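Local atomic coordinates of aminopeptidase C (Lactobacillus rhamnosus, PDB entry 4K7C), a protein that probably acts as a papain-like cysteine aminopeptidase that removes amino acids from the N-terminal ends of peptides. Residues Thr268-Tyr273 against Thr434-Trp439; Lys307-Lys310 against Ser314-Phe317; Lys338-Asp341 against Thr345-Thr348; Phe407-Val412 against Asp440-Leu445. All coordinates share one frame; numbering follows the deposited sequence.

Contact 1 of 4, residues Thr268-Tyr273 against Thr434-Trp439; sequences TADKPY and TVLAPW
Lys271 and Leu436 approach each other with CG of each anti to the carbonyl carbon and beside the backbone N (chi1 -58° in the lysine). The lysine then runs straight until its last bond, where chi4 (81°) bends the ammonium group away from the line of the chain. This extended arm passes slantwise over the two methyl groups of Leu436: CE of Lys271 lies 3.6 Å from CD1 and 3.8 Å from CD2 of the leucine, so that CE is nearly equidistant from the two methyls. The contact is thus aliphatic, made by the carbon just before the charge.

The ammonium itself is held by acids. NZ of Lys271 forms a salt bridge of 2.9 Å with OD2 of Asp270, approaching on the syn side and 22° out of the carboxylate plane, and a second salt bridge with Asp440 probably helps to fix the bend at chi4. The other oxygen of the same carboxylate, Asp270 OD1, accepts from Thr268 OG1 at 2.7 Å. Each oxygen of Asp270 therefore has its own donor, which should hold the carboxylate against rotation. Thr268, Asp270 and Lys271 belong to the type I beta turn from Thr268 to Lys271, closed by Lys271 N donating to Thr268 O at 3.1 Å.

The turn lies in the connection between strands 260-264 and 275-279. Leu436 ends strand 434-436, which pairs in parallel with strand 275-279; Tyr277 of that strand touches both Lys271 and Leu436, while Thr268 packs on helix 351-356 and Trp439 on helix 126-133.

Contact 2 of 4, residues Lys307-Lys310 against Ser314-Phe317; sequences KQLK and SVWF. With GOL (glycerol), chain C.
The flat amide of Gln308 has Val315 CG2 to one side of its plane, 3.7 Å from NE2, and Ser314 O at its edge, exactly in the plane. The setting is a tight helix-to-strand connection of the papain-like fold, in which a short turn leads from helix 298-310 into strand 315-319. With CG of Gln308 anti to the backbone N and the chain extended, the amide reaches the start of the strand. NE2 donates to Ser314 O at 3.1 Å and 158°, but from above the carbonyl plane, 36° out of it. OE1 accepts from Ser414 N, so the amide ties the helix to strand 408-414 as well, and the two bonds together probably fix its flip.

Val315 is the apolar counterpart. Its CG2 lies alongside the Gln308 chain, near CB and CG, the two side chains meeting at a slant, and also meets CG of Leu309 at 4.1 Å, here with leucine and valine crossing at about a right angle. Beyond the amide sits a glycerol, probably from the crystallisation liquor, which also binds Val412 O. Gln308 NE2 donates to glycerol O2 in a short, bent bond (2.6 Å, 133°), whereas Trp316 N reaches glycerol O3 at 2.7 Å.

Contact 3 of 4, residues Lys338-Asp341 against Thr345-Thr348; sequences KKDD and TDFT
Asp340 and Phe347 run alongside each other and point opposite ways, with carboxylate and ring planes nearly perpendicular, 86° apart. Asp340 OD1 lies at the ring edge, 3.6 Å from CD2 of Phe347, and Lys339 O sits at the same rim near CE2. Meanwhile Asp340 OD2 accepts the backbone N of Phe347 in a nearly straight bond of 2.9 Å (169°), met from well above the carboxylate plane. CG of Asp340, anti to its carbonyl carbon (chi1 -51°), turns the carboxylate to both groups.

Thr345 N donates to Asp340 O at 3.1 Å, five residues back. Thr345 O comes within 3.0 Å of Asp340 CA in a short, bent CA-H...O contact, with Asp340 CB equally near, so the reversal is tight and perhaps strained. Next to it, Asp346 OD1 forms an Asx turn with Thr348 N and also accepts from Thr348 OG1 at 2.7 Å. Two acidic oxygens, Asp340 OD2 and Asp346 OD1, are 3.8 Å apart; their donors, including a water that bridges Asp340 OD2 and Thr348 OG1, probably ease the repulsion.

The reversal folds the loop between helices 339-343 and 351-356 back onto the first. Lys339 packs on helix 23-39, and Phe347 on Leu175 of a second subunit.

Contact 4 of 4, residues Phe407-Val412 against Asp440-Leu445; sequences FVYQVV and DPMGAL
This is a small apolar contact in the interior of the papain-like fold, where the side chain of Met442 from the C-terminal tail reaches a classic beta bulge in strand 408-414. Tyr409 and Gln410 both face Gly318 on the neighbouring strand 315-319, and strand 260-264 lies along the other edge, antiparallel like the first. The backbones stay well apart, 8.3 Å between CA of Tyr409 and CA of Met442, so a side chain must span the gap.

Met442, deposited as selenomethionine from the labelled protein, does so with a folded chain. Bends at chi2 (-57°) and chi3 (110°) swing its terminal CE methyl to Tyr409, the two side chains crossing at about a right angle. CE sits 3.8 Å from CD1 and 4.1 Å from CG of the tyrosine, approaching the ring obliquely near its root. The hydroxyl beyond the ring is hydrogen-bonded to Ser360, which probably steadies it. Leu355 of helix 351-356 touches both Tyr409 and Met442, and Ile264 of strand 260-264 also packs on the methionine.

The tail presents Met442 on a short 3-10 segment, residues 441-443, consistent with bleomycin hydrolase relatives whose C-terminal arm runs into the active-site cleft. Its backbone is closed by Gly443 N to Asp440 O at 2.9 Å and Ala444 N to Pro441 O at 3.2 Å, and Met442 O is bound by Gln141. Just before it, Asp440 makes an Asx turn: Met442 N donates to OD1 of Asp440 at 2.9 Å and 164°, on the anti side of the carboxylate.

In the fold
Contacts 1 and 4 interlock along the chain, their segments alternating, and their centres lie about 12 Å apart; the run from strand 434-436 into the tail supplies one segment to each, and Lys271 joins them through Asp440. Contacts 2 and 4 have centres about 17 Å apart and share the antiparallel pairing of strands 315-319 and 408-414, Trp316 O lying 2.9 Å from Val412 N. Contact 3 stands apart, its centre 25 to 33 Å from the others. Contacts 2 and 3 follow one another in the sequence between the segments of contact 1. Three contacts thus tie turns, helix and tail to the strands, while contact 3 lies at the periphery, where it also packs against another subunit.

Contact 1 of 4, residues Thr268-Tyr273 against Thr434-Trp439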
# COMPACT_ATOMS: atom_id res chain seq x y z
N THR A 268 -24.72 -43.07 -0.40
CA THR A 268 -24.48 -43.77 -1.65
C THR A 268 -24.80 -45.23 -1.47
O THR A 268 -24.89 -45.75 -0.34
CB THR A 268 -23.07 -43.52 -2.17
OG1 THR A 268 -22.10 -43.84 -1.17
CG2 THR A 268 -22.91 -42.03 -2.63
N ALA A 269 -25.03 -45.90 -2.59
CA ALA A 269 -25.52 -47.30 -2.53
C ALA A 269 -24.51 -48.29 -1.91
O ALA A 269 -24.92 -49.28 -1.31
CB ALA A 269 -25.93 -47.75 -3.92
N ASP A 270 -23.23 -48.03 -2.07
CA ASP A 270 -22.20 -48.91 -1.51
C ASP A 270 -22.02 -48.73 0.03
O ASP A 270 -21.19 -49.41 0.62
CB ASP A 270 -20.84 -48.64 -2.19
CG ASP A 270 -20.29 -47.20 -1.94
OD1 ASP A 270 -21.10 -46.22 -2.01
OD2 ASP A 270 -19.04 -47.04 -1.74
N LYS A 271 -22.74 -47.78 0.64
CA LYS A 271 -22.54 -47.44 2.05
C LYS A 271 -23.82 -47.45 2.86
O LYS A 271 -24.33 -46.41 3.30
CB LYS A 271 -21.83 -46.08 2.17
CG LYS A 271 -20.52 -46.05 1.48
CD LYS A 271 -19.89 -44.67 1.55
CE LYS A 271 -18.42 -44.67 1.09
NZ LYS A 271 -18.20 -44.66 -0.37
N PRO A 272 -24.38 -48.67 3.10
CA PRO A 272 -25.53 -48.65 3.96
C PRO A 272 -25.22 -48.08 5.34
O PRO A 272 -24.08 -48.22 5.85
CB PRO A 272 -25.92 -50.15 4.08
CG PRO A 272 -24.78 -50.92 3.55
CD PRO A 272 -24.07 -50.02 2.59
N TYR A 273 -26.25 -47.51 5.92
CA TYR A 273 -26.19 -46.82 7.20
C TYR A 273 -26.03 -47.81 8.37
O TYR A 273 -26.30 -49.03 8.25
CB TYR A 273 -27.39 -45.99 7.40
CG TYR A 273 -27.58 -44.85 6.41
CD1 TYR A 273 -26.53 -43.96 6.11
CD2 TYR A 273 -28.85 -44.60 5.80
CE1 TYR A 273 -26.69 -42.90 5.22
CE2 TYR A 273 -29.01 -43.55 4.90
CZ TYR A 273 -27.91 -42.71 4.62
OH TYR A 273 -28.00 -41.64 3.79
N THR A 434 -16.21 -52.39 6.87
CA THR A 434 -16.15 -52.38 5.42
C THR A 434 -14.97 -51.48 4.94
O THR A 434 -14.85 -50.31 5.34
CB THR A 434 -17.46 -51.81 4.88
OG1 THR A 434 -18.57 -52.54 5.43
CG2 THR A 434 -17.49 -51.82 3.37
N VAL A 435 -14.15 -52.05 4.07
CA VAL A 435 -12.93 -51.43 3.63
C VAL A 435 -13.25 -50.75 2.30
O VAL A 435 -13.60 -51.39 1.39
CB VAL A 435 -11.77 -52.41 3.55
CG1 VAL A 435 -10.49 -51.76 3.05
CG2 VAL A 435 -11.52 -53.06 4.93
N LEU A 436 -13.25 -49.44 2.29
CA LEU A 436 -13.41 -48.67 1.06
C LEU A 436 -12.08 -48.62 0.32
O LEU A 436 -11.00 -48.71 0.91
CB LEU A 436 -13.89 -47.28 1.41
CG LEU A 436 -15.19 -47.27 2.23
CD1 LEU A 436 -15.49 -45.91 2.84
CD2 LEU A 436 -16.36 -47.81 1.42
N ALA A 437 -12.17 -48.41 -0.98
CA ALA A 437 -11.01 -48.22 -1.85
C ALA A 437 -10.20 -46.95 -1.46
O ALA A 437 -10.71 -46.00 -0.97
CB ALA A 437 -11.49 -48.13 -3.33
N PRO A 438 -8.89 -46.89 -1.79
CA PRO A 438 -8.05 -45.74 -1.34
C PRO A 438 -8.54 -44.34 -1.79
O PRO A 438 -8.35 -43.31 -1.11
CB PRO A 438 -6.68 -46.06 -1.94
CG PRO A 438 -6.67 -47.55 -2.08
CD PRO A 438 -8.08 -47.98 -2.37
N TRP A 439 -9.11 -44.36 -2.99
CA TRP A 439 -9.55 -43.18 -3.75
C TRP A 439 -11.04 -42.96 -3.46
O TRP A 439 -11.71 -42.16 -4.11
CB TRP A 439 -9.35 -43.45 -5.29
CG TRP A 439 -9.75 -44.82 -5.73
CD1 TRP A 439 -11.00 -45.27 -6.02
CD2 TRP A 439 -8.88 -45.93 -5.87
NE1 TRP A 439 -10.96 -46.63 -6.34
CE2 TRP A 439 -9.66 -47.03 -6.32
CE3 TRP A 439 -7.51 -46.10 -5.71
CZ2 TRP A 439 -9.11 -48.29 -6.50
CZ3 TRP A 439 -6.98 -47.34 -5.94
CH2 TRP A 439 -7.76 -48.42 -6.31

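Contact 2 of 4, residues Lys307-Lys310 against Ser314-Phe317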
# COMPACT_ATOMS: atom_id res chain seq x y z
N LYS A 307 -27.40 -32.27 19.98
CA LYS A 307 -27.31 -32.83 21.33
C LYS A 307 -25.96 -32.46 21.99
O LYS A 307 -25.88 -31.94 23.13
CB LYS A 307 -27.52 -34.34 21.23
CG LYS A 307 -27.74 -34.97 22.57
CD LYS A 307 -28.07 -36.44 22.42
CE LYS A 307 -28.49 -37.03 23.77
NZ LYS A 307 -28.55 -38.50 23.59
N GLN A 308 -24.89 -32.61 21.23
CA GLN A 308 -23.56 -32.27 21.71
C GLN A 308 -23.43 -30.74 21.97
O GLN A 308 -22.94 -30.29 23.02
CB GLN A 308 -22.49 -32.84 20.75
CG GLN A 308 -21.08 -32.67 21.23
CD GLN A 308 -20.12 -33.69 20.67
OE1 GLN A 308 -20.39 -34.90 20.69
NE2 GLN A 308 -18.96 -33.22 20.19
N LEU A 309 -23.88 -29.93 21.01
CA LEU A 309 -23.94 -28.48 21.24
C LEU A 309 -24.75 -28.06 22.47
O LEU A 309 -24.33 -27.20 23.24
CB LEU A 309 -24.43 -27.74 19.94
CG LEU A 309 -23.42 -27.88 18.77
CD1 LEU A 309 -24.07 -27.33 17.50
CD2 LEU A 309 -22.12 -27.11 19.06
N LYS A 310 -25.90 -28.71 22.68
CA LYS A 310 -26.79 -28.33 23.76
C LYS A 310 -26.15 -28.70 25.12
O LYS A 310 -26.41 -28.06 26.14
CB LYS A 310 -28.14 -29.00 23.59
CG LYS A 310 -29.08 -28.36 22.61
CD LYS A 310 -30.38 -29.17 22.61
CE LYS A 310 -31.48 -28.42 21.95
NZ LYS A 310 -32.65 -29.33 21.79
N SER A 314 -18.37 -28.26 21.59
CA SER A 314 -18.15 -27.99 20.16
C SER A 314 -17.95 -29.27 19.35
O SER A 314 -17.68 -30.38 19.87
CB SER A 314 -16.97 -26.99 20.04
OG SER A 314 -15.71 -27.53 20.38
N VAL A 315 -18.15 -29.18 18.07
CA VAL A 315 -18.18 -30.37 17.26
C VAL A 315 -17.27 -30.25 16.02
O VAL A 315 -17.55 -29.40 15.14
CB VAL A 315 -19.64 -30.69 16.78
CG1 VAL A 315 -19.72 -31.92 15.93
CG2 VAL A 315 -20.65 -30.83 17.94
N TRP A 316 -16.22 -31.05 15.93
CA TRP A 316 -15.38 -31.08 14.76
C TRP A 316 -16.20 -31.64 13.60
O TRP A 316 -16.98 -32.61 13.77
CB TRP A 316 -14.19 -32.00 15.00
CG TRP A 316 -13.10 -32.11 14.03
CD1 TRP A 316 -11.87 -31.62 14.13
CD2 TRP A 316 -13.06 -32.95 12.82
NE1 TRP A 316 -11.08 -31.99 13.12
CE2 TRP A 316 -11.78 -32.80 12.28
CE3 TRP A 316 -14.02 -33.64 12.09
CZ2 TRP A 316 -11.39 -33.42 11.11
CZ3 TRP A 316 -13.62 -34.31 10.96
CH2 TRP A 316 -12.33 -34.19 10.45
N PHE A 317 -16.11 -30.94 12.46
CA PHE A 317 -16.80 -31.38 11.23
C PHE A 317 -16.05 -31.16 9.96
O PHE A 317 -15.26 -30.23 9.87
CB PHE A 317 -18.23 -30.74 11.12
CG PHE A 317 -18.27 -29.34 10.60
CD1 PHE A 317 -17.96 -28.28 11.41
CD2 PHE A 317 -18.72 -29.09 9.31
CE1 PHE A 317 -17.98 -26.99 10.97
CE2 PHE A 317 -18.83 -27.75 8.87
CZ PHE A 317 -18.45 -26.71 9.72
C1 GOL C . -14.50 -33.08 21.01
O1 GOL C . -15.07 -33.23 22.32
C2 GOL C . -15.22 -33.91 19.95
O2 GOL C . -16.59 -34.23 20.27
C3 GOL C . -14.99 -33.33 18.56
O3 GOL C . -16.11 -33.11 17.73

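Contact 3 of 4, residues Lys338-Asp341 against Thr345-Thr348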
# COMPACT_ATOMS: atom_id res chain seq x y z
N LYS A 338 -27.27 -17.40 -6.93
CA LYS A 338 -28.35 -17.97 -7.75
C LYS A 338 -27.87 -18.16 -9.16
O LYS A 338 -28.23 -17.41 -10.09
CB LYS A 338 -29.57 -17.08 -7.70
CG LYS A 338 -30.20 -17.05 -6.35
CD LYS A 338 -30.90 -18.37 -5.97
CE LYS A 338 -31.70 -18.35 -4.70
NZ LYS A 338 -32.30 -19.71 -4.38
N LYS A 339 -26.96 -19.12 -9.30
CA LYS A 339 -26.40 -19.40 -10.61
C LYS A 339 -27.37 -19.99 -11.61
O LYS A 339 -27.34 -19.60 -12.76
CB LYS A 339 -25.16 -20.28 -10.52
CG LYS A 339 -24.06 -19.62 -9.75
CD LYS A 339 -23.05 -20.63 -9.23
CE LYS A 339 -21.92 -19.94 -8.49
NZ LYS A 339 -21.08 -20.95 -7.79
N ASP A 340 -28.26 -20.87 -11.16
CA ASP A 340 -29.23 -21.52 -12.08
C ASP A 340 -30.08 -20.43 -12.72
O ASP A 340 -30.30 -20.43 -13.92
CB ASP A 340 -30.11 -22.56 -11.37
CG ASP A 340 -29.34 -23.61 -10.52
OD1 ASP A 340 -28.38 -23.25 -9.75
OD2 ASP A 340 -29.76 -24.81 -10.59
N ASP A 341 -30.51 -19.48 -11.90
CA ASP A 341 -31.31 -18.37 -12.39
C ASP A 341 -30.52 -17.53 -13.38
O ASP A 341 -30.99 -17.20 -14.51
CB ASP A 341 -31.62 -17.40 -11.27
CG ASP A 341 -32.74 -17.85 -10.34
OD1 ASP A 341 -33.47 -18.84 -10.68
OD2 ASP A 341 -32.91 -17.16 -9.29
N THR A 345 -30.17 -22.34 -16.32
CA THR A 345 -29.68 -23.71 -16.51
C THR A 345 -29.83 -24.37 -15.15
O THR A 345 -29.54 -23.75 -14.11
CB THR A 345 -28.20 -23.72 -16.92
OG1 THR A 345 -28.06 -23.11 -18.19
CG2 THR A 345 -27.61 -25.12 -17.01
N ASP A 346 -30.25 -25.61 -15.15
CA ASP A 346 -30.40 -26.37 -13.91
C ASP A 346 -29.07 -27.02 -13.61
O ASP A 346 -28.54 -27.79 -14.41
CB ASP A 346 -31.52 -27.40 -14.14
CG ASP A 346 -31.84 -28.21 -12.86
OD1 ASP A 346 -31.10 -28.15 -11.87
OD2 ASP A 346 -32.88 -28.86 -12.85
N PHE A 347 -28.52 -26.75 -12.41
CA PHE A 347 -27.21 -27.25 -12.01
C PHE A 347 -27.31 -28.26 -10.83
O PHE A 347 -26.32 -28.59 -10.20
CB PHE A 347 -26.31 -26.11 -11.57
CG PHE A 347 -25.89 -25.18 -12.68
CD1 PHE A 347 -25.07 -25.60 -13.70
CD2 PHE A 347 -26.31 -23.87 -12.65
CE1 PHE A 347 -24.70 -24.72 -14.70
CE2 PHE A 347 -25.96 -22.98 -13.64
CZ PHE A 347 -25.10 -23.40 -14.64
N THR A 348 -28.52 -28.71 -10.56
CA THR A 348 -28.84 -29.63 -9.41
C THR A 348 -28.27 -30.97 -9.56
O THR A 348 -28.39 -31.62 -10.60
CB THR A 348 -30.37 -29.80 -9.31
OG1 THR A 348 -30.95 -28.52 -9.16
CG2 THR A 348 -30.75 -30.59 -8.03
O HOH W 1 -29.43 -26.14 -8.26

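Contact 4 of 4, residues Phe407-Val412 against Asp440-Leu445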
# COMPACT_ATOMS: atom_id res chain seq x y z
N PHE A 407 -23.55 -30.42 2.12
CA PHE A 407 -22.13 -30.30 1.99
C PHE A 407 -21.30 -30.68 3.22
O PHE A 407 -20.07 -30.71 3.15
CB PHE A 407 -21.69 -28.89 1.47
CG PHE A 407 -22.28 -28.57 0.13
CD1 PHE A 407 -22.06 -29.42 -0.95
CD2 PHE A 407 -23.18 -27.56 -0.02
CE1 PHE A 407 -22.64 -29.15 -2.20
CE2 PHE A 407 -23.78 -27.30 -1.26
CZ PHE A 407 -23.50 -28.10 -2.34
N VAL A 408 -21.98 -30.98 4.31
CA VAL A 408 -21.29 -31.57 5.46
C VAL A 408 -21.32 -33.11 5.36
O VAL A 408 -22.42 -33.70 5.20
CB VAL A 408 -21.92 -31.16 6.75
CG1 VAL A 408 -21.32 -31.92 8.02
CG2 VAL A 408 -21.82 -29.66 6.94
N TYR A 409 -20.13 -33.71 5.47
CA TYR A 409 -19.96 -35.14 5.36
C TYR A 409 -19.54 -35.85 6.64
O TYR A 409 -19.75 -37.06 6.69
CB TYR A 409 -18.98 -35.50 4.30
CG TYR A 409 -19.35 -34.97 2.89
CD1 TYR A 409 -20.26 -35.63 2.14
CD2 TYR A 409 -18.74 -33.83 2.36
CE1 TYR A 409 -20.66 -35.18 0.89
CE2 TYR A 409 -19.09 -33.41 1.06
CZ TYR A 409 -20.05 -34.10 0.33
OH TYR A 409 -20.41 -33.68 -0.94
N GLN A 410 -19.02 -35.12 7.63
CA GLN A 410 -18.51 -35.75 8.83
C GLN A 410 -18.67 -34.88 10.06
O GLN A 410 -18.51 -33.66 9.97
CB GLN A 410 -17.02 -35.97 8.67
CG GLN A 410 -16.58 -36.87 7.57
CD GLN A 410 -15.10 -37.04 7.67
OE1 GLN A 410 -14.45 -37.79 6.89
NE2 GLN A 410 -14.53 -36.32 8.62
N VAL A 411 -19.01 -35.52 11.18
CA VAL A 411 -18.99 -34.86 12.49
C VAL A 411 -18.34 -35.90 13.46
O VAL A 411 -18.37 -37.10 13.18
CB VAL A 411 -20.35 -34.48 13.09
CG1 VAL A 411 -20.90 -33.22 12.42
CG2 VAL A 411 -21.36 -35.61 12.98
N VAL A 412 -17.63 -35.39 14.46
CA VAL A 412 -17.08 -36.22 15.49
C VAL A 412 -17.91 -36.03 16.75
O VAL A 412 -18.04 -34.93 17.31
CB VAL A 412 -15.59 -35.97 15.73
CG1 VAL A 412 -15.06 -36.80 16.87
CG2 VAL A 412 -14.79 -36.26 14.50
N ASP A 440 -11.60 -43.69 -2.49
CA ASP A 440 -12.96 -43.33 -2.02
C ASP A 440 -13.08 -41.89 -1.59
O ASP A 440 -12.17 -41.32 -1.00
CB ASP A 440 -13.42 -44.24 -0.85
CG ASP A 440 -14.93 -44.16 -0.61
OD1 ASP A 440 -15.37 -43.28 0.16
OD2 ASP A 440 -15.61 -45.07 -1.14
N PRO A 441 -14.28 -41.25 -1.83
CA PRO A 441 -14.33 -39.90 -1.36
C PRO A 441 -14.22 -39.68 0.10
O PRO A 441 -13.86 -38.60 0.48
CB PRO A 441 -15.71 -39.39 -1.77
CG PRO A 441 -16.34 -40.48 -2.47
CD PRO A 441 -15.38 -41.55 -2.76
N MSE A 442 -14.59 -40.63 0.93
CA MSE A 442 -14.41 -40.48 2.38
C MSE A 442 -13.00 -40.75 2.87
O MSE A 442 -12.74 -40.75 4.09
CB MSE A 442 -15.37 -41.50 3.03
CG MSE A 442 -16.87 -41.13 2.90
SE MSE A 442 -17.50 -39.46 3.56
CE MSE A 442 -17.87 -38.61 1.83
N GLY A 443 -12.13 -41.14 1.94
CA GLY A 443 -10.67 -41.18 2.13
C GLY A 443 -10.01 -39.80 1.95
O GLY A 443 -8.75 -39.67 2.09
N ALA A 444 -10.84 -38.81 1.56
CA ALA A 444 -10.39 -37.42 1.39
C ALA A 444 -9.81 -37.00 2.75
O ALA A 444 -10.32 -37.35 3.85
CB ALA A 444 -11.52 -36.48 1.00
N LEU A 445 -8.68 -36.33 2.60
CA LEU A 445 -7.97 -35.76 3.70
C LEU A 445 -8.18 -34.24 3.58
O LEU A 445 -7.93 -33.59 2.51
CB LEU A 445 -6.48 -36.09 3.60
CG LEU A 445 -5.98 -37.52 3.57
CD1 LEU A 445 -4.45 -37.58 3.74
CD2 LEU A 445 -6.63 -38.36 4.64